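Local structure of triphenylmethane reductase (Citrobacter sp., 2JL1) at residues D145-N149 with W204-L209; T163-I169 with Y252-S256; G168-S172 with E259-T263. The protein probably uses NADPH to reduce triphenylmethane dyes, as an NADP-binding, Rossmann-type oxidoreductase of the NmrA-like family. All coordinates share one frame; numbering follows the deposited sequence.

Overall arrangement
All three contacts lie on one side of the chain's centre, with their centres 10 to 11 Å apart, and join parts of the chain that follow strand 135-140 of the seven-stranded parallel sheet. In chain order the segments run 145-149, 163-169 with 168-172, 204-209, 252-256 and 259-263, so interaction 1 interleaves with the other two. Interactions 2 and 3 share Gly168, Ile169 and a water. Phe206 of interaction 1 packs on Tyr252 and Ala165 of interaction 2, whereas Trp204 probably hydrogen-bonds to Val170 and Ser172 of interaction 3. Together they tie helices 144-147, 206-217 and 242-256 to the loop after strand 160-163, near the bound NADP.

Interaction 1 of 3, residues D145-N149 with W204-L209; sequences DFFVN and WTFDEL
An aromatic cluster built from Phe147, Trp204 and Phe206 joins helix 144-147 to the start of helix 206-217. Both partners of Phe147 turn an edge toward the face of its ring in offset edge-to-face pairs. The Phe206 ring has its centroid 5.6 Å from that of Phe147, with the planes at 76°; Phe206 CZ comes 3.6 Å from Phe147 CD1. For Trp204, the six-membered ring lies with its centroid 5.8 Å from that of Phe147 and its plane turned by 74°. Its CH2 corner reaches Phe147 CB at 3.8 Å, while Trp204 CZ2 sits near Phe147 CD2. Trp204 CG stands between its backbone N and carbonyl carbon (chi1 52°), which sends the indole toward Phe147 and also puts CZ3 over the centre of the Phe206 ring, 3.7 Å above its plane. The indole N-H (NE1) is hydrogen-bonded to Ser172 OG.

This cluster belongs to the NmrA-like, Rossmann-type fold, in the region close to the cofactor: the Phe147 side chain is about 6 Å from the bound NADP, measured between nearest atoms. Tyr252 and Ile255 of helix 242-256 also touch Phe147.

Beside the rings, Val148 and Leu209 run alongside each other in opposite senses, Val148 CG2 meeting Leu209 CD1 at 3.8 Å; Val281 of helix 277-285 touches both. Thr205 N-caps the second helix, its OG1 accepting a weak bond from Glu208 N. On the other segment Asn149 ND2 donates to Asp145 O at 2.9 Å in a nearly straight bond.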
loop_
_atom_site.group_PDB
_atom_site.type_symbol
_atom_site.label_atom_id
_atom_site.label_comp_id
_atom_site.label_asym_id
_atom_site.label_seq_id
_atom_site.Cartn_x
_atom_site.Cartn_y
_atom_site.Cartn_z
ATOM N N ASP A 145 8.911 25.825 -0.301
ATOM C CA ASP A 145 7.871 26.867 -0.504
ATOM C C ASP A 145 6.852 26.891 0.619
ATOM O O ASP A 145 6.225 27.912 0.839
ATOM C CB ASP A 145 7.091 26.667 -1.834
ATOM C CG ASP A 145 7.967 26.202 -2.984
ATOM O OD1 ASP A 145 8.634 25.158 -2.868
ATOM O OD2 ASP A 145 7.956 26.862 -4.054
ATOM N N PHE A 146 6.693 25.771 1.332
ATOM C CA PHE A 146 5.774 25.696 2.467
ATOM C C PHE A 146 6.258 26.641 3.559
ATOM O O PHE A 146 5.455 27.320 4.183
ATOM C CB PHE A 146 5.635 24.259 3.005
ATOM C CG PHE A 146 4.638 24.122 4.128
ATOM C CD1 PHE A 146 3.264 24.176 3.865
ATOM C CD2 PHE A 146 5.066 23.962 5.444
ATOM C CE1 PHE A 146 2.333 24.062 4.893
ATOM C CE2 PHE A 146 4.139 23.865 6.490
ATOM C CZ PHE A 146 2.766 23.907 6.201
ATOM N N PHE A 147 7.581 26.728 3.726
ATOM C CA PHE A 147 8.211 27.504 4.796
ATOM C C PHE A 147 8.710 28.900 4.332
ATOM O O PHE A 147 8.807 29.846 5.116
ATOM C CB PHE A 147 9.397 26.705 5.352
ATOM C CG PHE A 147 9.058 25.278 5.703
ATOM C CD1 PHE A 147 8.308 24.991 6.832
ATOM C CD2 PHE A 147 9.463 24.228 4.881
ATOM C CE1 PHE A 147 7.993 23.659 7.174
ATOM C CE2 PHE A 147 9.149 22.899 5.207
ATOM C CZ PHE A 147 8.401 22.621 6.336
ATOM N N VAL A 148 9.034 29.009 3.051
ATOM C CA VAL A 148 9.686 30.195 2.531
ATOM C C VAL A 148 8.838 30.722 1.381
ATOM O O VAL A 148 8.872 30.207 0.275
ATOM C CB VAL A 148 11.123 29.892 2.053
ATOM C CG1 VAL A 148 11.799 31.160 1.537
ATOM C CG2 VAL A 148 11.962 29.266 3.186
ATOM N N ASN A 149 8.071 31.763 1.673
ATOM C CA ASN A 149 7.090 32.301 0.741
ATOM C C ASN A 149 6.853 33.737 1.165
ATOM O O ASN A 149 7.501 34.204 2.121
ATOM C CB ASN A 149 5.785 31.471 0.759
ATOM C CG ASN A 149 5.249 31.242 2.168
ATOM O OD1 ASN A 149 4.951 32.190 2.898
ATOM N ND2 ASN A 149 5.141 29.980 2.561
ATOM N N TRP A 204 18.939 22.756 6.350
ATOM C CA TRP A 204 18.940 24.023 7.088
ATOM C C TRP A 204 18.106 23.865 8.356
ATOM O O TRP A 204 17.443 22.843 8.563
ATOM C CB TRP A 204 18.371 25.140 6.194
ATOM C CG TRP A 204 17.001 24.831 5.541
ATOM C CD1 TRP A 204 16.794 24.172 4.373
ATOM C CD2 TRP A 204 15.694 25.236 6.006
ATOM N NE1 TRP A 204 15.456 24.106 4.086
ATOM C CE2 TRP A 204 14.753 24.761 5.062
ATOM C CE3 TRP A 204 15.235 25.955 7.120
ATOM C CZ2 TRP A 204 13.366 24.963 5.203
ATOM C CZ3 TRP A 204 13.864 26.158 7.271
ATOM C CH2 TRP A 204 12.939 25.663 6.319
ATOM N N THR A 205 18.169 24.861 9.227
ATOM C CA THR A 205 17.372 24.853 10.425
ATOM C C THR A 205 16.617 26.174 10.406
ATOM O O THR A 205 16.949 27.090 9.607
ATOM C CB THR A 205 18.258 24.761 11.692
ATOM O OG1 THR A 205 19.178 25.862 11.703
ATOM C CG2 THR A 205 19.059 23.418 11.711
ATOM N N PHE A 206 15.644 26.312 11.291
ATOM C CA PHE A 206 14.911 27.581 11.357
ATOM C C PHE A 206 15.735 28.745 11.918
ATOM O O PHE A 206 15.544 29.887 11.506
ATOM C CB PHE A 206 13.568 27.402 12.056
ATOM C CG PHE A 206 12.551 26.746 11.183
ATOM C CD1 PHE A 206 12.401 25.362 11.185
ATOM C CD2 PHE A 206 11.780 27.508 10.297
ATOM C CE1 PHE A 206 11.471 24.743 10.356
ATOM C CE2 PHE A 206 10.841 26.878 9.428
ATOM C CZ PHE A 206 10.701 25.494 9.462
ATOM N N ASP A 207 16.666 28.453 12.827
ATOM C CA ASP A 207 17.693 29.431 13.204
ATOM C C ASP A 207 18.392 30.025 11.985
ATOM O O ASP A 207 18.528 31.244 11.892
ATOM C CB ASP A 207 18.731 28.820 14.151
ATOM C CG ASP A 207 18.282 28.831 15.589
ATOM O OD1 ASP A 207 17.140 29.251 15.880
ATOM O OD2 ASP A 207 19.092 28.454 16.452
ATOM N N GLU A 208 18.830 29.161 11.071
ATOM C CA GLU A 208 19.481 29.544 9.820
ATOM C C GLU A 208 18.556 30.360 8.913
ATOM O O GLU A 208 18.980 31.341 8.314
ATOM C CB GLU A 208 19.944 28.315 9.029
ATOM C CG GLU A 208 20.789 28.711 7.824
ATOM C CD GLU A 208 21.376 27.548 7.053
ATOM O OE1 GLU A 208 21.219 26.376 7.471
ATOM O OE2 GLU A 208 22.032 27.837 6.027
ATOM N N LEU A 209 17.294 29.932 8.802
ATOM C CA LEU A 209 16.320 30.695 8.045
ATOM C C LEU A 209 16.148 32.113 8.591
ATOM O O LEU A 209 16.005 33.062 7.811
ATOM C CB LEU A 209 14.947 29.982 8.024
ATOM C CG LEU A 209 13.845 30.664 7.188
ATOM C CD1 LEU A 209 14.316 30.909 5.744
ATOM C CD2 LEU A 209 12.574 29.814 7.199
#

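Interaction 2 of 3, residues T163-I169 with Y252-S256; sequences TNAGSGI and YDAIS
Thr163 points its CB at the face of the Tyr252 ring, the two side chains crossing at about a right angle: Thr163 CB stands 3.8 Å from the ring centroid and 7° off the normal, a CH-pi contact. CG2 of Thr163 extends from there toward CZ and OH of the tyrosine. Asn164 approaches the same ring at its edge, with the amide plane 85° from the ring plane. Asn164 OD1 is 3.2 Å from Tyr252 CD2 and has Tyr252 CB as a second neighbour. Ala165 CB meets the ring obliquely and lies 4.0 Å from Ile255 CG2.

The tyrosine belongs to helix 242-256, and the other three residues to the end of strand 160-163 and the loop that follows. Thr163 OG1, set between the backbone N and the carbonyl carbon (chi1 80°), accepts from Ala165 N in an ST turn and is also hydrogen-bonded to His223 NE2. From Ala165 to Gly168 the loop makes a type II' turn, and its backbone runs close to the helix in CA-H...O contacts: Gly168 CA is 3.4 Å from Ile255 O, and Ala165 CA is 3.4 Å from Tyr252 O.

The polar links between the segments run through two waters. One accepts from Asn164 ND2 and donates to Asp253 OD2; the second donates to Ile169 O and Ile255 O. Asn164 ND2 additionally donates to Ala249 O, and Asp253 OD1 forms a salt bridge with Lys257. Asn164 N and OD1 are buried without a partner in the model. With OD1 against C-H groups of Tyr252, cohesion here comes mainly from packing, CA-H...O approaches and water bridges.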
loop_
_atom_site.group_PDB
_atom_site.type_symbol
_atom_site.label_atom_id
_atom_site.label_comp_id
_atom_site.label_asym_id
_atom_site.label_seq_id
_atom_site.Cartn_x
_atom_site.Cartn_y
_atom_site.Cartn_z
ATOM N N THR A 163 8.051 28.874 15.512
ATOM C CA THR A 163 7.789 27.472 15.158
ATOM C C THR A 163 7.936 26.599 16.374
ATOM O O THR A 163 8.591 26.977 17.323
ATOM C CB THR A 163 8.857 26.901 14.172
ATOM O OG1 THR A 163 10.032 26.540 14.907
ATOM C CG2 THR A 163 9.227 27.893 13.105
ATOM N N ASN A 164 7.384 25.393 16.316
ATOM C CA ASN A 164 7.731 24.377 17.308
ATOM C C ASN A 164 8.679 23.306 16.750
ATOM O O ASN A 164 8.643 22.165 17.204
ATOM C CB ASN A 164 6.464 23.730 17.902
ATOM C CG ASN A 164 5.516 23.210 16.837
ATOM O OD1 ASN A 164 5.181 23.925 15.898
ATOM N ND2 ASN A 164 5.068 21.962 16.982
ATOM N N ALA A 165 9.566 23.697 15.826
ATOM C CA ALA A 165 10.501 22.768 15.169
ATOM C C ALA A 165 11.823 22.573 15.897
ATOM O O ALA A 165 12.612 21.707 15.526
ATOM C CB ALA A 165 10.784 23.223 13.734
ATOM N N GLY A 166 12.076 23.367 16.929
ATOM C CA GLY A 166 13.377 23.388 17.583
ATOM C C GLY A 166 14.519 23.570 16.595
ATOM O O GLY A 166 14.476 24.449 15.710
ATOM N N SER A 167 15.533 22.715 16.738
ATOM C CA SER A 167 16.687 22.724 15.884
ATOM C C SER A 167 16.590 21.568 14.900
ATOM O O SER A 167 17.592 21.104 14.395
ATOM C CB SER A 167 17.969 22.621 16.731
ATOM O OG SER A 167 18.061 21.351 17.359
ATOM N N GLY A 168 15.358 21.126 14.624
ATOM C CA GLY A 168 15.090 20.103 13.650
ATOM C C GLY A 168 15.658 20.478 12.285
ATOM O O GLY A 168 15.622 21.639 11.861
ATOM N N ILE A 169 16.253 19.483 11.641
ATOM C CA ILE A 169 16.925 19.663 10.370
ATOM C C ILE A 169 15.931 19.524 9.202
ATOM O O ILE A 169 15.057 18.652 9.229
ATOM C CB ILE A 169 18.090 18.653 10.259
ATOM C CG1 ILE A 169 19.173 18.985 11.316
ATOM C CG2 ILE A 169 18.685 18.649 8.857
ATOM C CD1 ILE A 169 20.203 17.845 11.497
ATOM N N TYR A 252 5.891 20.899 11.965
ATOM C CA TYR A 252 7.022 21.400 12.750
ATOM C C TYR A 252 7.422 20.373 13.813
ATOM O O TYR A 252 8.588 20.160 14.062
ATOM C CB TYR A 252 6.657 22.706 13.445
ATOM C CG TYR A 252 6.595 23.939 12.563
ATOM C CD1 TYR A 252 7.448 24.104 11.467
ATOM C CD2 TYR A 252 5.732 24.980 12.886
ATOM C CE1 TYR A 252 7.404 25.264 10.687
ATOM C CE2 TYR A 252 5.675 26.150 12.119
ATOM C CZ TYR A 252 6.513 26.278 11.023
ATOM O OH TYR A 252 6.466 27.434 10.299
ATOM N N ASP A 253 6.442 19.720 14.416
ATOM C CA ASP A 253 6.731 18.735 15.468
ATOM C C ASP A 253 7.483 17.533 14.874
ATOM O O ASP A 253 8.430 17.032 15.473
ATOM C CB ASP A 253 5.423 18.304 16.178
ATOM C CG ASP A 253 5.672 17.329 17.315
ATOM O OD1 ASP A 253 5.362 16.139 17.153
ATOM O OD2 ASP A 253 6.201 17.741 18.358
ATOM N N ALA A 254 7.082 17.090 13.688
ATOM C CA ALA A 254 7.750 15.967 13.033
ATOM C C ALA A 254 9.194 16.387 12.735
ATOM O O ALA A 254 10.128 15.635 12.973
ATOM C CB ALA A 254 6.995 15.569 11.722
ATOM N N ILE A 255 9.353 17.613 12.242
ATOM C CA ILE A 255 10.679 18.172 11.980
ATOM C C ILE A 255 11.530 18.180 13.262
ATOM O O ILE A 255 12.686 17.724 13.221
ATOM C CB ILE A 255 10.606 19.570 11.286
ATOM C CG1 ILE A 255 10.117 19.429 9.835
ATOM C CG2 ILE A 255 11.999 20.287 11.303
ATOM C CD1 ILE A 255 9.712 20.792 9.225
ATOM N N SER A 256 10.957 18.626 14.403
ATOM C CA SER A 256 11.700 18.609 15.669
ATOM C C SER A 256 12.150 17.198 16.057
ATOM O O SER A 256 13.031 17.063 16.890
ATOM C CB SER A 256 10.886 19.172 16.823
ATOM O OG SER A 256 9.915 18.240 17.254
HETATM O O HOH W 1 6.428 20.116 18.959
HETATM O O HOH W 2 13.724 16.958 10.838
#

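Interaction 3 of 3, residues G168-S172 with E259-T263; sequences GIVNS and EASKT. With GOL (glycerol), chain F.
Neither segment is regular helix or strand, yet their backbones come close, with Ile169 CA 4.8 Å from Ser261 CA and Val170 CA 5.0 Å from Ala260 CA. A water helps to join them, donating to Ile169 O and accepting from Ala260 N.

Asn171 supplies the direct hydrogen bond across the contact. Its CG stands between the backbone N and the carbonyl carbon (chi1 65°), which directs the amide at the loop 259-263. Asn171 ND2 donates to Lys262 O at 2.8 Å in a nearly straight bond, the N-H...O angle being 172°. The donor lies in the carbonyl plane of Lys262, and the acceptor lies within 5° of the plane of the asparagine amide. A glycerol, probably left from crystallisation, bonds to both ends of the amide: Asn171 ND2 also donates to glycerol O2 at 2.9 Å, while Asn171 OD1 accepts from glycerol O1 at 2.7 Å. The Ala260 methyl group packs against Asn171, with Ala260 CB 3.4 Å from Asn171 OD1, and also touches glycerol C1.

At the surface Ile169 CB lies 3.9 Å from Ser261 CB, and the CG2 branch of Ile169 meets Ser261 CA. Lys262 NZ forms a salt bridge with Glu112, while Glu259 bonds to Tyr107, Ser113 and Ile114.

The glycerol, which is also bound by Leu142 N, sits where the loop before helix 175-186 meets the one after helix 242-256. With the side chain of Asn171 about 4 Å (nearest atoms) from that of Ala141, an NADP-binding residue, this pairing of loops adjoins the cofactor site of an NmrA-like Rossmann fold.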
loop_
_atom_site.group_PDB
_atom_site.type_symbol
_atom_site.label_atom_id
_atom_site.label_comp_id
_atom_site.label_asym_id
_atom_site.label_seq_id
_atom_site.Cartn_x
_atom_site.Cartn_y
_atom_site.Cartn_z
ATOM N N GLY A 168 15.358 21.126 14.624
ATOM C CA GLY A 168 15.090 20.103 13.650
ATOM C C GLY A 168 15.658 20.478 12.285
ATOM O O GLY A 168 15.622 21.639 11.861
ATOM N N ILE A 169 16.253 19.483 11.641
ATOM C CA ILE A 169 16.925 19.663 10.370
ATOM C C ILE A 169 15.931 19.524 9.202
ATOM O O ILE A 169 15.057 18.652 9.229
ATOM C CB ILE A 169 18.090 18.653 10.259
ATOM C CG1 ILE A 169 19.173 18.985 11.316
ATOM C CG2 ILE A 169 18.685 18.649 8.857
ATOM C CD1 ILE A 169 20.203 17.845 11.497
ATOM N N VAL A 170 16.069 20.371 8.178
ATOM C CA VAL A 170 15.118 20.392 7.072
ATOM C C VAL A 170 15.816 20.142 5.728
ATOM O O VAL A 170 16.655 20.925 5.295
ATOM C CB VAL A 170 14.303 21.727 7.017
ATOM C CG1 VAL A 170 13.165 21.638 5.977
ATOM C CG2 VAL A 170 13.691 22.078 8.399
ATOM N N ASN A 171 15.393 19.089 5.042
ATOM C CA ASN A 171 15.990 18.660 3.763
ATOM C C ASN A 171 15.096 19.060 2.575
ATOM O O ASN A 171 15.180 18.473 1.474
ATOM C CB ASN A 171 16.198 17.141 3.808
ATOM C CG ASN A 171 14.875 16.390 3.879
ATOM O OD1 ASN A 171 13.788 17.017 3.878
ATOM N ND2 ASN A 171 14.944 15.064 3.941
ATOM N N SER A 172 14.253 20.074 2.796
ATOM C CA SER A 172 13.284 20.532 1.790
ATOM C C SER A 172 13.908 20.963 0.464
ATOM O O SER A 172 15.067 21.360 0.403
ATOM C CB SER A 172 12.415 21.668 2.344
ATOM O OG SER A 172 13.177 22.870 2.503
ATOM N N GLU A 259 12.160 14.191 11.220
ATOM C CA GLU A 259 11.392 13.770 10.040
ATOM C C GLU A 259 12.049 14.165 8.715
ATOM O O GLU A 259 11.973 13.420 7.743
ATOM C CB GLU A 259 9.961 14.352 10.120
ATOM C CG GLU A 259 9.092 14.211 8.846
ATOM C CD GLU A 259 8.581 12.804 8.642
ATOM O OE1 GLU A 259 8.669 11.961 9.575
ATOM O OE2 GLU A 259 8.117 12.537 7.524
ATOM N N ALA A 260 12.662 15.342 8.659
ATOM C CA ALA A 260 13.200 15.828 7.391
ATOM C C ALA A 260 14.734 15.933 7.421
ATOM O O ALA A 260 15.339 16.685 6.675
ATOM C CB ALA A 260 12.525 17.162 7.020
ATOM N N SER A 261 15.354 15.099 8.240
ATOM C CA SER A 261 16.765 15.250 8.582
ATOM C C SER A 261 17.684 14.343 7.760
ATOM O O SER A 261 18.900 14.445 7.870
ATOM C CB SER A 261 16.964 14.923 10.059
ATOM O OG SER A 261 16.688 13.556 10.323
ATOM N N LYS A 262 17.124 13.430 6.978
ATOM C CA LYS A 262 17.951 12.547 6.132
ATOM C C LYS A 262 18.215 13.104 4.732
ATOM O O LYS A 262 17.363 13.747 4.168
ATOM C CB LYS A 262 17.318 11.165 6.013
ATOM C CG LYS A 262 17.451 10.332 7.262
ATOM C CD LYS A 262 16.445 9.207 7.300
ATOM C CE LYS A 262 16.810 8.038 6.406
ATOM N NZ LYS A 262 15.829 6.926 6.632
ATOM N N THR A 263 19.398 12.830 4.167
ATOM C CA THR A 263 19.736 13.373 2.858
ATOM C C THR A 263 20.115 12.335 1.813
ATOM O O THR A 263 20.426 11.168 2.102
ATOM C CB THR A 263 20.875 14.474 2.912
ATOM O OG1 THR A 263 22.132 13.850 3.162
ATOM C CG2 THR A 263 20.623 15.566 3.960
HETATM C C1 GOL F . 10.993 15.028 4.448
HETATM O O1 GOL F . 11.315 16.003 3.464
HETATM C C2 GOL F . 11.385 13.603 4.001
HETATM O O2 GOL F . 12.670 13.275 4.434
HETATM C C3 GOL F . 10.435 12.581 4.632
HETATM O O3 GOL F . 11.070 11.498 5.284
HETATM O O HOH W 2 13.724 16.958 10.838
#